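Long-range contact in putative Acetyltransferase (Lactobacillus plantarum WCFS1, PDB 3EFA), which probably transfers an acetyl group from acetyl-CoA to an amine substrate not yet identified, as a member of the GNAT N-acetyltransferase family: residues A[53-63]-A[74-83]. Sequence-based numbering, arbitrary orientation.
Sequences LQPDLPITTLR and FGRVCTRKAY. With FMT (formic acid), chain C.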
ATOM      1  N   LEU A  53     -27.996  13.348  13.204  1.00 39.49           N
ATOM      2  CA  LEU A  53     -28.339  14.180  14.362  1.00 50.17           C
ATOM      3  C   LEU A  53     -29.806  13.958  14.691  1.00 58.72           C
ATOM      4  O   LEU A  53     -30.191  13.846  15.853  1.00 62.80           O
ATOM      5  CB  LEU A  53     -28.092  15.658  14.095  1.00 51.44           C
ATOM      6  CG  LEU A  53     -26.638  16.106  14.092  1.00 54.91           C
ATOM      7  CD1 LEU A  53     -26.579  17.620  14.179  1.00 54.35           C
ATOM      8  CD2 LEU A  53     -25.885  15.473  15.253  1.00 58.05           C
ATOM      9  N   GLN A  54     -30.618  13.903  13.641  1.00 54.44           N
ATOM     10  CA  GLN A  54     -32.014  13.536  13.759  1.00 57.30           C
ATOM     11  C   GLN A  54     -32.264  12.495  12.683  1.00 59.33           C
ATOM     12  O   GLN A  54     -31.404  12.276  11.817  1.00 53.23           O
ATOM     13  CB  GLN A  54     -32.916  14.750  13.531  1.00 70.33           C
ATOM     14  CG  GLN A  54     -32.505  16.004  14.281  1.00 74.96           C
ATOM     15  CD  GLN A  54     -33.245  17.232  13.782  1.00 82.99           C
ATOM     16  OE1 GLN A  54     -34.153  17.132  12.948  1.00 80.01           O
ATOM     17  NE2 GLN A  54     -32.855  18.401  14.282  1.00 87.44           N
ATOM     18  N   PRO A  55     -33.436  11.842  12.739  1.00 54.44           N
ATOM     19  CA  PRO A  55     -33.824  10.793  11.785  1.00 47.54           C
ATOM     20  C   PRO A  55     -33.949  11.322  10.361  1.00 53.53           C
ATOM     21  O   PRO A  55     -33.843  10.548   9.401  1.00 54.90           O
ATOM     22  CB  PRO A  55     -35.198  10.337  12.302  1.00 51.25           C
ATOM     23  CG  PRO A  55     -35.197  10.710  13.763  1.00 56.06           C
ATOM     24  CD  PRO A  55     -34.381  11.964  13.866  1.00 51.68           C
ATOM     25  N   ASP A  56     -34.179  12.624  10.222  1.00 52.35           N
ATOM     26  CA  ASP A  56     -34.227  13.234   8.894  1.00 58.47           C
ATOM     27  C   ASP A  56     -32.976  14.062   8.569  1.00 53.66           C
ATOM     28  O   ASP A  56     -32.996  14.888   7.652  1.00 53.61           O
ATOM     29  CB  ASP A  56     -35.511  14.070   8.689  1.00 59.45           C
ATOM     30  CG  ASP A  56     -35.653  15.229   9.693  1.00 67.69           C
ATOM     31  OD1 ASP A  56     -34.845  15.331  10.651  1.00 65.43           O
ATOM     32  OD2 ASP A  56     -36.599  16.040   9.522  1.00 67.05           O
ATOM     33  N   LEU A  57     -31.895  13.838   9.312  1.00 40.80           N
ATOM     34  CA  LEU A  57     -30.697  14.661   9.154  1.00 40.96           C
ATOM     35  C   LEU A  57     -29.366  13.886   9.236  1.00 43.41           C
ATOM     36  O   LEU A  57     -28.635  13.977  10.239  1.00 40.71           O
ATOM     37  CB  LEU A  57     -30.719  15.814  10.162  1.00 50.69           C
ATOM     38  CG  LEU A  57     -29.650  16.900  10.024  1.00 53.50           C
ATOM     39  CD1 LEU A  57     -29.690  17.524   8.636  1.00 47.92           C
ATOM     40  CD2 LEU A  57     -29.840  17.960  11.104  1.00 58.27           C
ATOM     41  N   PRO A  58     -29.035  13.136   8.169  1.00 38.69           N
ATOM     42  CA  PRO A  58     -27.698  12.527   8.132  1.00 41.36           C
ATOM     43  C   PRO A  58     -26.646  13.615   7.908  1.00 41.96           C
ATOM     44  O   PRO A  58     -26.923  14.522   7.122  1.00 38.53           O
ATOM     45  CB  PRO A  58     -27.770  11.592   6.921  1.00 33.40           C
ATOM     46  CG  PRO A  58     -28.812  12.180   6.023  1.00 33.48           C
ATOM     47  CD  PRO A  58     -29.781  12.956   6.907  1.00 35.25           C
ATOM     48  N   ILE A  59     -25.491  13.543   8.574  1.00 38.45           N
ATOM     49  CA  ILE A  59     -24.472  14.600   8.437  1.00 38.67           C
ATOM     50  C   ILE A  59     -23.051  14.150   8.044  1.00 40.34           C
ATOM     51  O   ILE A  59     -22.260  14.950   7.523  1.00 36.21           O
ATOM     52  CB  ILE A  59     -24.382  15.516   9.693  1.00 39.31           C
ATOM     53  CG1 ILE A  59     -23.882  14.738  10.908  1.00 41.51           C
ATOM     54  CG2 ILE A  59     -25.718  16.197   9.980  1.00 34.95           C
ATOM     55  CD1 ILE A  59     -23.379  15.642  12.041  1.00 41.54           C
ATOM     56  N   THR A  60     -22.714  12.891   8.293  1.00 33.02           N
ATOM     57  CA  THR A  60     -21.412  12.389   7.880  1.00 35.26           C
ATOM     58  C   THR A  60     -21.513  10.890   7.553  1.00 42.78           C
ATOM     59  O   THR A  60     -22.406  10.202   8.073  1.00 37.69           O
ATOM     60  CB  THR A  60     -20.304  12.735   8.941  1.00 40.23           C
ATOM     61  OG1 THR A  60     -19.001  12.482   8.400  1.00 35.36           O
ATOM     62  CG2 THR A  60     -20.502  11.946  10.245  1.00 31.25           C
ATOM     63  N   THR A  61     -20.638  10.402   6.667  1.00 35.10           N
ATOM     64  CA  THR A  61     -20.726   9.024   6.165  1.00 31.72           C
ATOM     65  C   THR A  61     -19.380   8.435   5.734  1.00 30.10           C
ATOM     66  O   THR A  61     -18.447   9.160   5.399  1.00 37.43           O
ATOM     67  CB  THR A  61     -21.719   8.907   4.951  1.00 36.47           C
ATOM     68  OG1 THR A  61     -21.849   7.535   4.555  1.00 32.68           O
ATOM     69  CG2 THR A  61     -21.211   9.700   3.753  1.00 32.15           C
ATOM     70  N   LEU A  62     -19.296   7.111   5.746  1.00 34.33           N
ATOM     71  CA  LEU A  62     -18.191   6.388   5.108  1.00 38.90           C
ATOM     72  C   LEU A  62     -18.665   5.031   4.540  1.00 38.95           C
ATOM     73  O   LEU A  62     -19.706   4.506   4.950  1.00 36.12           O
ATOM     74  CB  LEU A  62     -16.999   6.222   6.072  1.00 45.27           C
ATOM     75  CG  LEU A  62     -17.113   5.365   7.344  1.00 44.55           C
ATOM     76  CD1 LEU A  62     -17.010   3.866   7.046  1.00 36.59           C
ATOM     77  CD2 LEU A  62     -16.042   5.779   8.353  1.00 35.88           C
ATOM     78  N   ARG A  63     -17.910   4.480   3.592  1.00 39.09           N
ATOM     79  CA  ARG A  63     -18.268   3.211   2.962  1.00 33.20           C
ATOM     80  C   ARG A  63     -17.404   2.060   3.500  1.00 38.57           C
ATOM     81  O   ARG A  63     -16.166   2.162   3.565  1.00 35.35           O
ATOM     82  CB  ARG A  63     -18.151   3.309   1.424  1.00 36.41           C
ATOM     83  CG  ARG A  63     -18.601   2.029   0.652  1.00 38.63           C
ATOM     84  CD  ARG A  63     -18.698   2.233  -0.876  1.00 33.30           C
ATOM     85  NE  ARG A  63     -17.387   2.204  -1.544  1.00 38.59           N
ATOM     86  CZ  ARG A  63     -17.198   2.252  -2.866  1.00 40.27           C
ATOM     87  NH1 ARG A  63     -18.241   2.331  -3.701  1.00 34.65           N
ATOM     88  NH2 ARG A  63     -15.955   2.214  -3.357  1.00 34.51           N
ATOM     89  N   PHE A  74     -11.809   1.765   4.964  1.00 37.79           N
ATOM     90  CA  PHE A  74     -12.898   2.734   5.094  1.00 33.68           C
ATOM     91  C   PHE A  74     -12.812   3.755   3.948  1.00 41.02           C
ATOM     92  O   PHE A  74     -11.814   4.471   3.837  1.00 42.66           O
ATOM     93  CB  PHE A  74     -12.800   3.479   6.426  1.00 36.06           C
ATOM     94  CG  PHE A  74     -12.677   2.582   7.637  1.00 38.08           C
ATOM     95  CD1 PHE A  74     -13.794   1.916   8.151  1.00 33.16           C
ATOM     96  CD2 PHE A  74     -11.446   2.428   8.283  1.00 33.49           C
ATOM     97  CE1 PHE A  74     -13.690   1.101   9.280  1.00 33.10           C
ATOM     98  CE2 PHE A  74     -11.324   1.613   9.414  1.00 35.68           C
ATOM     99  CZ  PHE A  74     -12.445   0.948   9.917  1.00 39.63           C
ATOM    100  N   GLY A  75     -13.837   3.821   3.093  1.00 38.12           N
ATOM    101  CA  GLY A  75     -13.818   4.735   1.958  1.00 36.95           C
ATOM    102  C   GLY A  75     -15.005   5.683   1.778  1.00 45.46           C
ATOM    103  O   GLY A  75     -15.907   5.756   2.636  1.00 37.91           O
ATOM    104  N   ARG A  76     -15.001   6.402   0.649  1.00 44.53           N
ATOM    105  CA  ARG A  76     -16.009   7.431   0.322  1.00 39.27           C
ATOM    106  C   ARG A  76     -16.440   8.277   1.544  1.00 40.38           C
ATOM    107  O   ARG A  76     -17.645   8.401   1.870  1.00 35.95           O
ATOM    108  CB  ARG A  76     -17.211   6.805  -0.411  1.00 42.24           C
ATOM    109  CG  ARG A  76     -16.827   6.036  -1.702  1.00 47.99           C
ATOM    110  CD  ARG A  76     -16.042   6.923  -2.679  1.00 39.44           C
ATOM    111  NE  ARG A  76     -16.124   6.516  -4.088  1.00 38.23           N
ATOM    112  CZ  ARG A  76     -15.222   5.770  -4.738  1.00 50.44           C
ATOM    113  NH1 ARG A  76     -14.144   5.289  -4.115  1.00 43.37           N
ATOM    114  NH2 ARG A  76     -15.403   5.490  -6.031  1.00 45.44           N
ATOM    115  N   VAL A  77     -15.432   8.876   2.181  1.00 35.82           N
ATOM    116  CA  VAL A  77     -15.549   9.615   3.443  1.00 38.31           C
ATOM    117  C   VAL A  77     -15.926  11.089   3.231  1.00 45.47           C
ATOM    118  O   VAL A  77     -15.231  11.804   2.517  1.00 50.24           O
ATOM    119  CB  VAL A  77     -14.202   9.579   4.186  1.00 36.41           C
ATOM    120  CG1 VAL A  77     -14.334  10.149   5.603  1.00 31.50           C
ATOM    121  CG2 VAL A  77     -13.631   8.142   4.201  1.00 36.90           C
ATOM    122  N   CYS A  78     -17.016  11.549   3.843  1.00 41.15           N
ATOM    123  CA  CYS A  78     -17.427  12.949   3.675  1.00 35.02           C
ATOM    124  C   CYS A  78     -18.448  13.449   4.704  1.00 35.51           C
ATOM    125  O   CYS A  78     -19.137  12.659   5.361  1.00 37.94           O
ATOM    126  CB  CYS A  78     -17.915  13.217   2.237  1.00 41.20           C
ATOM    127  SG  CYS A  78     -19.485  12.423   1.734  1.00 40.73           S
ATOM    128  N   THR A  79     -18.539  14.772   4.828  1.00 36.41           N
ATOM    129  CA  THR A  79     -19.378  15.410   5.840  1.00 32.43           C
ATOM    130  C   THR A  79     -20.173  16.562   5.231  1.00 40.34           C
ATOM    131  O   THR A  79     -19.628  17.348   4.453  1.00 42.64           O
ATOM    132  CB  THR A  79     -18.512  15.964   7.002  1.00 39.40           C
ATOM    133  OG1 THR A  79     -17.875  14.880   7.690  1.00 39.18           O
ATOM    134  CG2 THR A  79     -19.356  16.780   7.999  1.00 41.69           C
ATOM    135  N   ARG A  80     -21.455  16.662   5.585  1.00 37.19           N
ATOM    136  CA  ARG A  80     -22.299  17.770   5.133  1.00 37.45           C
ATOM    137  C   ARG A  80     -21.621  19.109   5.455  1.00 45.65           C
ATOM    138  O   ARG A  80     -21.076  19.299   6.558  1.00 38.77           O
ATOM    139  CB  ARG A  80     -23.697  17.697   5.776  1.00 40.66           C
ATOM    140  CG  ARG A  80     -24.733  18.622   5.131  1.00 46.20           C
ATOM    141  CD  ARG A  80     -26.082  18.626   5.857  1.00 47.12           C
ATOM    142  NE  ARG A  80     -26.793  17.355   5.772  1.00 50.11           N
ATOM    143  CZ  ARG A  80     -27.963  17.164   5.152  1.00 47.98           C
ATOM    144  NH1 ARG A  80     -28.591  18.158   4.532  1.00 37.58           N
ATOM    145  NH2 ARG A  80     -28.519  15.960   5.158  1.00 43.08           N
ATOM    146  N   LYS A  81     -21.667  20.032   4.494  1.00 46.01           N
ATOM    147  CA  LYS A  81     -20.884  21.261   4.561  1.00 57.56           C
ATOM    148  C   LYS A  81     -21.086  22.095   5.829  1.00 59.12           C
ATOM    149  O   LYS A  81     -20.117  22.552   6.445  1.00 58.18           O
ATOM    150  CB  LYS A  81     -21.114  22.131   3.327  1.00 58.14           C
ATOM    151  CG  LYS A  81     -19.966  23.101   3.079  1.00 67.72           C
ATOM    152  CD  LYS A  81     -20.373  24.258   2.186  1.00 74.59           C
ATOM    153  CE  LYS A  81     -19.235  25.257   2.044  1.00 78.85           C
ATOM    154  NZ  LYS A  81     -19.675  26.516   1.382  1.00 86.50           N
ATOM    155  N   ALA A  82     -22.333  22.300   6.225  1.00 46.94           N
ATOM    156  CA  ALA A  82     -22.585  23.144   7.384  1.00 52.74           C
ATOM    157  C   ALA A  82     -22.060  22.543   8.702  1.00 58.38           C
ATOM    158  O   ALA A  82     -21.966  23.243   9.708  1.00 61.98           O
ATOM    159  CB  ALA A  82     -24.080  23.476   7.486  1.00 55.51           C
ATOM    160  N   TYR A  83     -21.707  21.259   8.697  1.00 55.03           N
ATOM    161  CA  TYR A  83     -21.343  20.567   9.937  1.00 51.51           C
ATOM    162  C   TYR A  83     -19.870  20.161  10.013  1.00 53.42           C
ATOM    163  O   TYR A  83     -19.462  19.431  10.921  1.00 53.51           O
ATOM    164  CB  TYR A  83     -22.237  19.339  10.142  1.00 49.12           C
ATOM    165  CG  TYR A  83     -23.688  19.697  10.326  1.00 57.90           C
ATOM    166  CD1 TYR A  83     -24.223  19.875  11.599  1.00 58.59           C
ATOM    167  CD2 TYR A  83     -24.527  19.881   9.229  1.00 58.50           C
ATOM    168  CE1 TYR A  83     -25.563  20.218  11.774  1.00 52.74           C
ATOM    169  CE2 TYR A  83     -25.861  20.225   9.396  1.00 58.24           C
ATOM    170  CZ  TYR A  83     -26.369  20.391  10.671  1.00 56.71           C
ATOM    171  OH  TYR A  83     -27.693  20.729  10.843  1.00 67.31           O
TER
HETATM  172  C   FMT C 202     -15.484  16.543   9.447  1.00 64.17           C
HETATM  173  O1  FMT C 202     -16.298  16.095  10.260  1.00 57.02           O
HETATM  174  O2  FMT C 202     -15.276  17.745   9.266  1.00 67.40           O
HETATM  175  O   HOH W   1     -20.239   6.563   2.082  1.00 34.00           O
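T61 pairs with C78, and R63 with G75, in the antiparallel hairpin of strands 57-66 and 71-79, central strands of the GNAT-fold sheet; the short axes of 57-63 and 77-79 run at 176°. Both are hydrogen-bonded pairs, yet between them the single residue L62 faces two, R76 and V77, a register shift of one that identifies a beta bulge. A bulge in this fourth strand, which runs parallel to strand 107-113, is consistent with the GNAT fold, in which these two strands part to receive acetyl-CoA. Between bulge and strand end, T60 OG1 lies 2.7 Å from T79 OG1 in a hydroxyl-hydroxyl hydrogen bond whose donor is unassigned. A formate, probably from the crystallisation liquor, sits by T79 and is bonded to G85 N and G89 N, the backbone of the loop and helix start that in relatives hold the pyrophosphate of the cofactor.

At the other end R80 N bonds to I59 O at 2.7 Å, and the R80 side chain folds back to grip P58 O side-on: NE at 3.1 Å and NH2 at 2.9 Å from that oxygen, which lies in the guanidinium plane. The bend at chi3 (-67°) brings both nitrogens round to it, while L57 CD1 rests over the centre of one guanidinium face, 3.9 Å above the plane. A leucine in place of R80 would probably leave P58 O without these two donors and L57 CD1 without its flat platform.

Next door, I59 CG2 makes a CH-pi contact over the centre of one Y83 ring face, 3.9 Å from the ring centroid. On the bulge side, R63 and R76 run side by side, their planes 33° apart; carboxylates of D39, D42 and E65 salt-bridge R63 and probably offset the like charges, while R76 NH2 bonds to backbone E37 O. T61 OG1 hydrogen-bonds to A49 O, and one water donates to both T61 OG1 and R76 O, at 3.1 Å from T61 OG1.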